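PDB 1SZ9: PCF11 protein from Saccharomyces cerevisiae, which probably recognises the carboxy-terminal domain of RNA polymerase II through its CTD-interacting domain, linking transcription to 3'-RNA processing. Local coordinates for residues A[10-15]-A[45-50]; A[32-37]-A[72-77]; A[91-96]-A[103-108]. One frame throughout, in Å; residues are numbered along the deposited sequence.

The three contacts sample an all-helical CID domain from two sides of its centre. Interactions 1 and 2 are neighbours, with centres 14 Å apart, and their segments alternate along the chain in the order 10-15, 32-37, 45-50, 72-77. They also touch directly: L33 CD1 lies 3.8 Å from I15 CD1 and 4.0 Å from F12 CD1, so helix 24-36 packs on the helix that carries half of interaction 1. Interaction 3 follows later in the chain on the opposite side of its centre, its own centre about 21 Å from that of interaction 1 and 23 Å from that of interaction 2. It touches neither, although its nearest atoms come within about 5 Å of interaction 2.

Interaction 1 of 3, residues A[10-15]-A[45-50]; sequences KDFNSI and VDAIES
A47 sets its methyl group against two residues of helix 3-16, N13 and F12, at the point where the backbones come closest, with the CA atoms of N13 and A47 6.5 Å apart. The axes of segments 10-15 and 45-50 approach to 10.2 Å and run nearly parallel, at a signed crossing angle of -23°. N13 reaches A47 with its amide oxygen, OD1, which rests 3.3 Å from A47 CB. The other neighbour of the methyl is the F12 ring, whose CD2 is 4.1 Å from A47 CB, near the ring plane.

One residue on, I48 meets the same ring with its longer branch. Its CG1 lies in the ring plane, 3.9 Å from F12 CE2, and its CD1 is 3.9 Å from F12 CZ. F12 therefore turns one edge, the run CD2, CE2 and CZ, to the second helix, and it does so because CG is swung anti to the backbone N (chi1 -169°), carrying the ring out from its own helix toward the gap. Beyond the two segments, F12 stacks with the ring of F44 and touches L30 of helix 24-36, while I48 goes on to F82, L67 and I70. The pair thus belongs to the hydrophobic interior of the helical superhelix.

No hydrogen bond spans the two segments. What holds them together here is apolar packing of a ring edge against aliphatic carbon, with the amide of partly exposed N13 marking the more polar border; such a contact depends on shape rather than on directional polar bonds.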
# COMPACT_ATOMS: atom_id res chain seq x y z
N LYS A 10 -4.90 -17.51 4.87
CA LYS A 10 -4.37 -17.55 6.23
C LYS A 10 -2.85 -17.43 6.21
O LYS A 10 -2.25 -16.82 7.08
CB LYS A 10 -4.77 -18.85 6.94
CG LYS A 10 -6.19 -18.84 7.45
CD LYS A 10 -6.53 -20.13 8.18
CE LYS A 10 -7.93 -20.07 8.78
NZ LYS A 10 -8.26 -21.35 9.46
N ASP A 11 -2.25 -18.03 5.20
CA ASP A 11 -0.81 -18.00 5.04
C ASP A 11 -0.39 -16.55 4.74
O ASP A 11 0.63 -16.08 5.26
CB ASP A 11 -0.41 -18.96 3.91
CG ASP A 11 1.08 -18.98 3.62
OD1 ASP A 11 1.89 -19.14 4.56
OD2 ASP A 11 1.45 -18.85 2.44
N PHE A 12 -1.18 -15.85 3.93
CA PHE A 12 -0.88 -14.44 3.58
C PHE A 12 -0.94 -13.61 4.86
O PHE A 12 -0.01 -12.85 5.16
CB PHE A 12 -1.90 -13.89 2.56
CG PHE A 12 -1.51 -12.56 1.96
CD1 PHE A 12 -0.70 -12.49 0.82
CD2 PHE A 12 -1.98 -11.37 2.50
CE1 PHE A 12 -0.36 -11.26 0.24
CE2 PHE A 12 -1.64 -10.12 1.92
CZ PHE A 12 -0.83 -10.08 0.79
N ASN A 13 -2.02 -13.77 5.62
CA ASN A 13 -2.19 -13.02 6.88
C ASN A 13 -1.07 -13.31 7.87
O ASN A 13 -0.54 -12.41 8.51
CB ASN A 13 -3.52 -13.36 7.55
CG ASN A 13 -4.70 -12.64 6.92
OD1 ASN A 13 -4.76 -11.42 6.90
ND2 ASN A 13 -5.66 -13.40 6.41
N SER A 14 -0.72 -14.59 8.01
CA SER A 14 0.32 -15.01 8.94
C SER A 14 1.66 -14.34 8.65
O SER A 14 2.37 -13.89 9.56
CB SER A 14 0.45 -16.54 8.87
OG SER A 14 1.57 -17.00 9.60
N ILE A 15 2.01 -14.28 7.38
CA ILE A 15 3.25 -13.65 6.97
C ILE A 15 3.15 -12.13 7.21
O ILE A 15 4.07 -11.52 7.75
CB ILE A 15 3.51 -13.95 5.48
CG1 ILE A 15 3.80 -15.45 5.32
CG2 ILE A 15 4.66 -13.08 4.96
CD1 ILE A 15 3.91 -15.92 3.88
N VAL A 45 -6.08 -7.72 -0.54
CA VAL A 45 -6.28 -6.29 -0.39
C VAL A 45 -6.86 -5.96 0.99
O VAL A 45 -6.37 -5.06 1.68
CB VAL A 45 -7.21 -5.74 -1.49
CG1 VAL A 45 -7.62 -4.29 -1.18
CG2 VAL A 45 -6.48 -5.78 -2.83
N ASP A 46 -7.89 -6.69 1.41
CA ASP A 46 -8.49 -6.41 2.71
C ASP A 46 -7.54 -6.68 3.85
O ASP A 46 -7.53 -5.97 4.84
CB ASP A 46 -9.77 -7.20 2.89
CG ASP A 46 -10.90 -6.67 2.02
OD1 ASP A 46 -10.87 -5.47 1.66
OD2 ASP A 46 -11.82 -7.46 1.73
N ALA A 47 -6.72 -7.72 3.71
CA ALA A 47 -5.74 -8.05 4.74
C ALA A 47 -4.74 -6.88 4.89
O ALA A 47 -4.42 -6.47 6.00
CB ALA A 47 -5.02 -9.32 4.36
N ILE A 48 -4.25 -6.36 3.77
CA ILE A 48 -3.29 -5.26 3.83
C ILE A 48 -3.92 -3.97 4.34
O ILE A 48 -3.33 -3.29 5.17
CB ILE A 48 -2.62 -5.04 2.45
CG1 ILE A 48 -1.67 -6.20 2.17
CG2 ILE A 48 -1.80 -3.74 2.43
CD1 ILE A 48 -1.06 -6.16 0.81
N GLU A 49 -5.12 -3.62 3.87
CA GLU A 49 -5.78 -2.40 4.33
C GLU A 49 -6.11 -2.51 5.81
O GLU A 49 -5.98 -1.54 6.56
CB GLU A 49 -7.06 -2.11 3.53
CG GLU A 49 -6.81 -1.93 2.03
CD GLU A 49 -7.95 -1.22 1.30
OE1 GLU A 49 -9.09 -1.24 1.80
OE2 GLU A 49 -7.70 -0.63 0.22
N SER A 50 -6.52 -3.71 6.23
CA SER A 50 -6.84 -3.95 7.63
C SER A 50 -5.58 -3.74 8.47
O SER A 50 -5.62 -3.06 9.50
CB SER A 50 -7.39 -5.38 7.81
OG SER A 50 -7.58 -5.67 9.18

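Interaction 2 of 3, residues A[32-37]-A[72-77]; sequences KLAEEN and KNVGSP
The backbones approach most closely at E35 and V74, whose CA atoms are 5.7 Å apart, where the last turn of helix 24-36 meets the C-terminal end of helix 57-73. Just beyond V74 the chain departs from helical geometry at G75, with a positive phi of 85°, and on the other side N37 is the first residue to leave it. The side chain of N37 turns back on its own helix: its ND2 donates to L33 O at 2.9 Å, in the carbonyl plane on a lone pair and at a fairly straight 164°.

The contact brings together two helices that are not consecutive, 24-36 and 57-73, within the helical superhelix of the CID fold. V74 is the main side chain of the contact, pointing both methyls at the other helix. Its CG2 faces A34 CB at 4.4 Å, and its CG1 lies 3.8 Å from E35 OE1. A bend at chi2 (87°) brings OE1 of E35 beside both V74 methyls, while the two side chains run past each other in opposite directions. A34 adds a polar tie through its carbonyl oxygen, hydrogen-bonded to the hydroxyl of Y78, and V74 also rests on T31.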
# COMPACT_ATOMS: atom_id res chain seq x y z
N LYS A 32 4.89 -12.14 -4.37
CA LYS A 32 4.85 -13.37 -5.15
C LYS A 32 3.53 -14.10 -4.89
O LYS A 32 2.93 -14.65 -5.82
CB LYS A 32 6.04 -14.27 -4.79
CG LYS A 32 7.39 -13.74 -5.27
CD LYS A 32 8.55 -14.49 -4.60
CE LYS A 32 8.55 -15.96 -4.97
NZ LYS A 32 9.71 -16.67 -4.39
N LEU A 33 3.07 -14.12 -3.65
CA LEU A 33 1.79 -14.75 -3.33
C LEU A 33 0.65 -14.01 -4.06
O LEU A 33 -0.32 -14.62 -4.53
CB LEU A 33 1.53 -14.71 -1.81
CG LEU A 33 2.24 -15.74 -0.93
CD1 LEU A 33 2.04 -15.42 0.56
CD2 LEU A 33 1.69 -17.14 -1.25
N ALA A 34 0.76 -12.68 -4.15
CA ALA A 34 -0.26 -11.88 -4.81
C ALA A 34 -0.25 -12.14 -6.33
O ALA A 34 -1.29 -12.15 -6.97
CB ALA A 34 -0.03 -10.39 -4.51
N GLU A 35 0.94 -12.36 -6.88
CA GLU A 35 1.11 -12.65 -8.31
C GLU A 35 0.54 -14.04 -8.66
O GLU A 35 -0.11 -14.23 -9.68
CB GLU A 35 2.61 -12.61 -8.64
CG GLU A 35 3.04 -13.14 -10.02
CD GLU A 35 2.98 -12.07 -11.12
OE1 GLU A 35 3.21 -10.89 -10.82
OE2 GLU A 35 2.74 -12.42 -12.29
N GLU A 36 0.78 -15.00 -7.78
CA GLU A 36 0.36 -16.37 -8.01
C GLU A 36 -1.06 -16.72 -7.62
O GLU A 36 -1.57 -17.78 -7.98
CB GLU A 36 1.32 -17.30 -7.27
CG GLU A 36 2.70 -17.36 -7.88
CD GLU A 36 3.73 -17.84 -6.88
OE1 GLU A 36 3.39 -18.67 -6.01
OE2 GLU A 36 4.89 -17.39 -6.98
N ASN A 37 -1.73 -15.84 -6.89
CA ASN A 37 -3.08 -16.14 -6.44
C ASN A 37 -4.04 -15.00 -6.69
O ASN A 37 -4.79 -14.61 -5.80
CB ASN A 37 -3.04 -16.50 -4.96
CG ASN A 37 -2.14 -17.70 -4.68
OD1 ASN A 37 -2.58 -18.84 -4.78
ND2 ASN A 37 -0.87 -17.43 -4.36
N LYS A 72 3.13 -2.10 -7.85
CA LYS A 72 4.19 -1.83 -8.82
C LYS A 72 4.70 -3.05 -9.58
O LYS A 72 5.09 -2.95 -10.74
CB LYS A 72 5.38 -1.18 -8.12
CG LYS A 72 5.23 0.32 -7.93
CD LYS A 72 6.45 0.89 -7.22
CE LYS A 72 6.37 2.40 -7.09
NZ LYS A 72 7.48 2.87 -6.23
N ASN A 73 4.72 -4.21 -8.93
CA ASN A 73 5.26 -5.41 -9.57
C ASN A 73 4.24 -6.37 -10.15
O ASN A 73 4.55 -7.11 -11.08
CB ASN A 73 6.18 -6.14 -8.60
CG ASN A 73 7.32 -5.26 -8.13
OD1 ASN A 73 8.06 -4.72 -8.95
ND2 ASN A 73 7.46 -5.10 -6.82
N VAL A 74 3.05 -6.39 -9.57
CA VAL A 74 2.00 -7.26 -10.07
C VAL A 74 1.08 -6.42 -10.94
O VAL A 74 0.78 -6.80 -12.07
CB VAL A 74 1.18 -7.90 -8.92
CG1 VAL A 74 0.22 -8.96 -9.49
CG2 VAL A 74 2.12 -8.55 -7.91
N GLY A 75 0.66 -5.27 -10.42
CA GLY A 75 -0.23 -4.38 -11.15
C GLY A 75 -1.68 -4.80 -10.96
O GLY A 75 -2.10 -5.08 -9.84
N SER A 76 -2.43 -4.86 -12.05
CA SER A 76 -3.83 -5.25 -11.99
C SER A 76 -3.96 -6.68 -11.44
O SER A 76 -3.10 -7.51 -11.64
CB SER A 76 -4.48 -5.17 -13.37
OG SER A 76 -5.89 -5.41 -13.27
N PRO A 77 -5.05 -6.96 -10.71
CA PRO A 77 -6.17 -6.08 -10.36
C PRO A 77 -5.93 -5.27 -9.06
O PRO A 77 -6.81 -4.52 -8.60
CB PRO A 77 -7.32 -7.05 -10.20
CG PRO A 77 -6.65 -8.19 -9.51
CD PRO A 77 -5.33 -8.34 -10.28

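Interaction 3 of 3, residues A[91-96]-A[103-108]; sequences KRTYLL and TKLINM
T93 O accepts a hydrogen bond from the backbone N of L96 at 2.9 Å, in the last turn of helix 86-95, and the same threonine turns its methyl toward helix 99-112, where CG2 lies 4.2 Å from L105 CD1. The hydroxyl of T93 is kept within its own helix, hydrogen-bonded to L89 O, which leaves the methyl to make the contact.

L105, whose side chain sets out toward helix 86-95, puts CD1 against the junction of backbone and ring at Y94, 3.8 Å from Y94 CA and 4.0 Å from Y94 CD2. I106, one residue later, takes the outer part of the same ring: its CG1 sits in the ring plane, 4.0 Å from Y94 CE2, and its CD1 is 3.8 Å from Y94 OH. The tyrosine thus receives a leucine near its root and an isoleucine at its edge. With chi1 at -170°, the ring leaves the helix on the side away from its own backbone N and extends to both.

Other parts of the chain also meet the ring: F134 meets it edge-to-face, L135 adds a further contact from helix 125-137, and A140 touches both Y94 and I106. R102 contributes a polar link, its NE hydrogen-bonding to Y94 O close to the turn between the helices.

The segment axes come within 10.8 Å at 152° between their directions. Two antiparallel helices joined by a short loop and sealed by apolar side chains form an alpha-alpha hairpin, a recurring unit of right-handed helical superhelices such as the CID fold.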
# COMPACT_ATOMS: atom_id res chain seq x y z
N LYS A 91 -4.30 9.25 3.91
CA LYS A 91 -4.52 10.41 4.75
C LYS A 91 -4.61 10.03 6.24
O LYS A 91 -3.99 10.67 7.08
CB LYS A 91 -5.81 11.12 4.33
CG LYS A 91 -6.27 12.23 5.28
CD LYS A 91 -7.41 13.07 4.69
CE LYS A 91 -7.86 14.18 5.68
NZ LYS A 91 -8.93 15.06 5.10
N ARG A 92 -5.37 9.00 6.56
CA ARG A 92 -5.51 8.59 7.95
C ARG A 92 -4.18 8.15 8.53
O ARG A 92 -3.85 8.49 9.66
CB ARG A 92 -6.55 7.46 8.10
CG ARG A 92 -7.98 7.98 8.00
CD ARG A 92 -8.99 6.88 7.72
NE ARG A 92 -10.28 7.45 7.33
CZ ARG A 92 -11.29 6.75 6.80
NH1 ARG A 92 -11.16 5.44 6.59
NH2 ARG A 92 -12.41 7.37 6.46
N THR A 93 -3.40 7.40 7.74
CA THR A 93 -2.10 6.94 8.20
C THR A 93 -1.17 8.12 8.43
O THR A 93 -0.52 8.21 9.47
CB THR A 93 -1.45 5.98 7.16
OG1 THR A 93 -2.30 4.84 7.02
CG2 THR A 93 -0.04 5.51 7.60
N TYR A 94 -1.12 9.02 7.46
CA TYR A 94 -0.27 10.21 7.53
C TYR A 94 -0.56 11.01 8.80
O TYR A 94 0.36 11.49 9.47
CB TYR A 94 -0.53 11.09 6.29
CG TYR A 94 0.46 12.23 6.14
CD1 TYR A 94 0.35 13.37 6.92
CD2 TYR A 94 1.52 12.15 5.22
CE1 TYR A 94 1.26 14.43 6.80
CE2 TYR A 94 2.45 13.21 5.10
CZ TYR A 94 2.30 14.34 5.88
OH TYR A 94 3.19 15.38 5.77
N LEU A 95 -1.83 11.14 9.13
CA LEU A 95 -2.24 11.88 10.32
C LEU A 95 -1.89 11.18 11.63
O LEU A 95 -1.91 11.80 12.70
CB LEU A 95 -3.76 12.15 10.26
CG LEU A 95 -4.17 13.08 9.11
CD1 LEU A 95 -5.67 13.14 9.00
CD2 LEU A 95 -3.58 14.49 9.34
N LEU A 96 -1.56 9.90 11.54
CA LEU A 96 -1.24 9.10 12.73
C LEU A 96 0.20 8.65 12.88
O LEU A 96 0.51 7.85 13.76
CB LEU A 96 -2.19 7.89 12.80
CG LEU A 96 -3.68 8.22 13.07
CD1 LEU A 96 -4.55 6.97 12.91
CD2 LEU A 96 -3.85 8.81 14.47
N THR A 103 7.82 11.73 5.67
CA THR A 103 8.67 11.98 4.49
C THR A 103 8.74 10.70 3.67
O THR A 103 8.85 10.76 2.46
CB THR A 103 10.13 12.41 4.84
OG1 THR A 103 10.79 11.35 5.54
CG2 THR A 103 10.13 13.68 5.69
N LYS A 104 8.70 9.55 4.34
CA LYS A 104 8.73 8.27 3.62
C LYS A 104 7.41 8.05 2.87
O LYS A 104 7.41 7.58 1.73
CB LYS A 104 9.04 7.13 4.60
CG LYS A 104 10.55 7.00 4.84
CD LYS A 104 10.88 6.45 6.19
CE LYS A 104 12.39 6.10 6.27
NZ LYS A 104 13.26 6.87 5.33
N LEU A 105 6.28 8.41 3.50
CA LEU A 105 4.98 8.30 2.82
C LEU A 105 4.96 9.26 1.63
O LEU A 105 4.35 8.99 0.60
CB LEU A 105 3.83 8.68 3.75
CG LEU A 105 3.54 7.71 4.90
CD1 LEU A 105 2.51 8.34 5.81
CD2 LEU A 105 3.07 6.36 4.34
N ILE A 106 5.63 10.40 1.78
CA ILE A 106 5.64 11.39 0.71
C ILE A 106 6.45 10.91 -0.49
O ILE A 106 6.02 11.05 -1.64
CB ILE A 106 6.20 12.75 1.23
CG1 ILE A 106 5.18 13.36 2.22
CG2 ILE A 106 6.51 13.73 0.04
CD1 ILE A 106 5.79 14.44 3.13
N ASN A 107 7.62 10.35 -0.23
CA ASN A 107 8.46 9.84 -1.31
C ASN A 107 7.73 8.72 -2.03
O ASN A 107 7.76 8.63 -3.26
CB ASN A 107 9.81 9.38 -0.76
CG ASN A 107 10.70 10.57 -0.36
OD1 ASN A 107 10.42 11.69 -0.76
ND2 ASN A 107 11.75 10.32 0.40
N MET A 108 7.05 7.87 -1.26
CA MET A 108 6.30 6.76 -1.84
C MET A 108 5.23 7.30 -2.79
O MET A 108 5.04 6.76 -3.89
CB MET A 108 5.67 5.91 -0.73
CG MET A 108 4.75 4.79 -1.23
SD MET A 108 4.02 3.92 0.19
CE MET A 108 2.86 5.24 0.81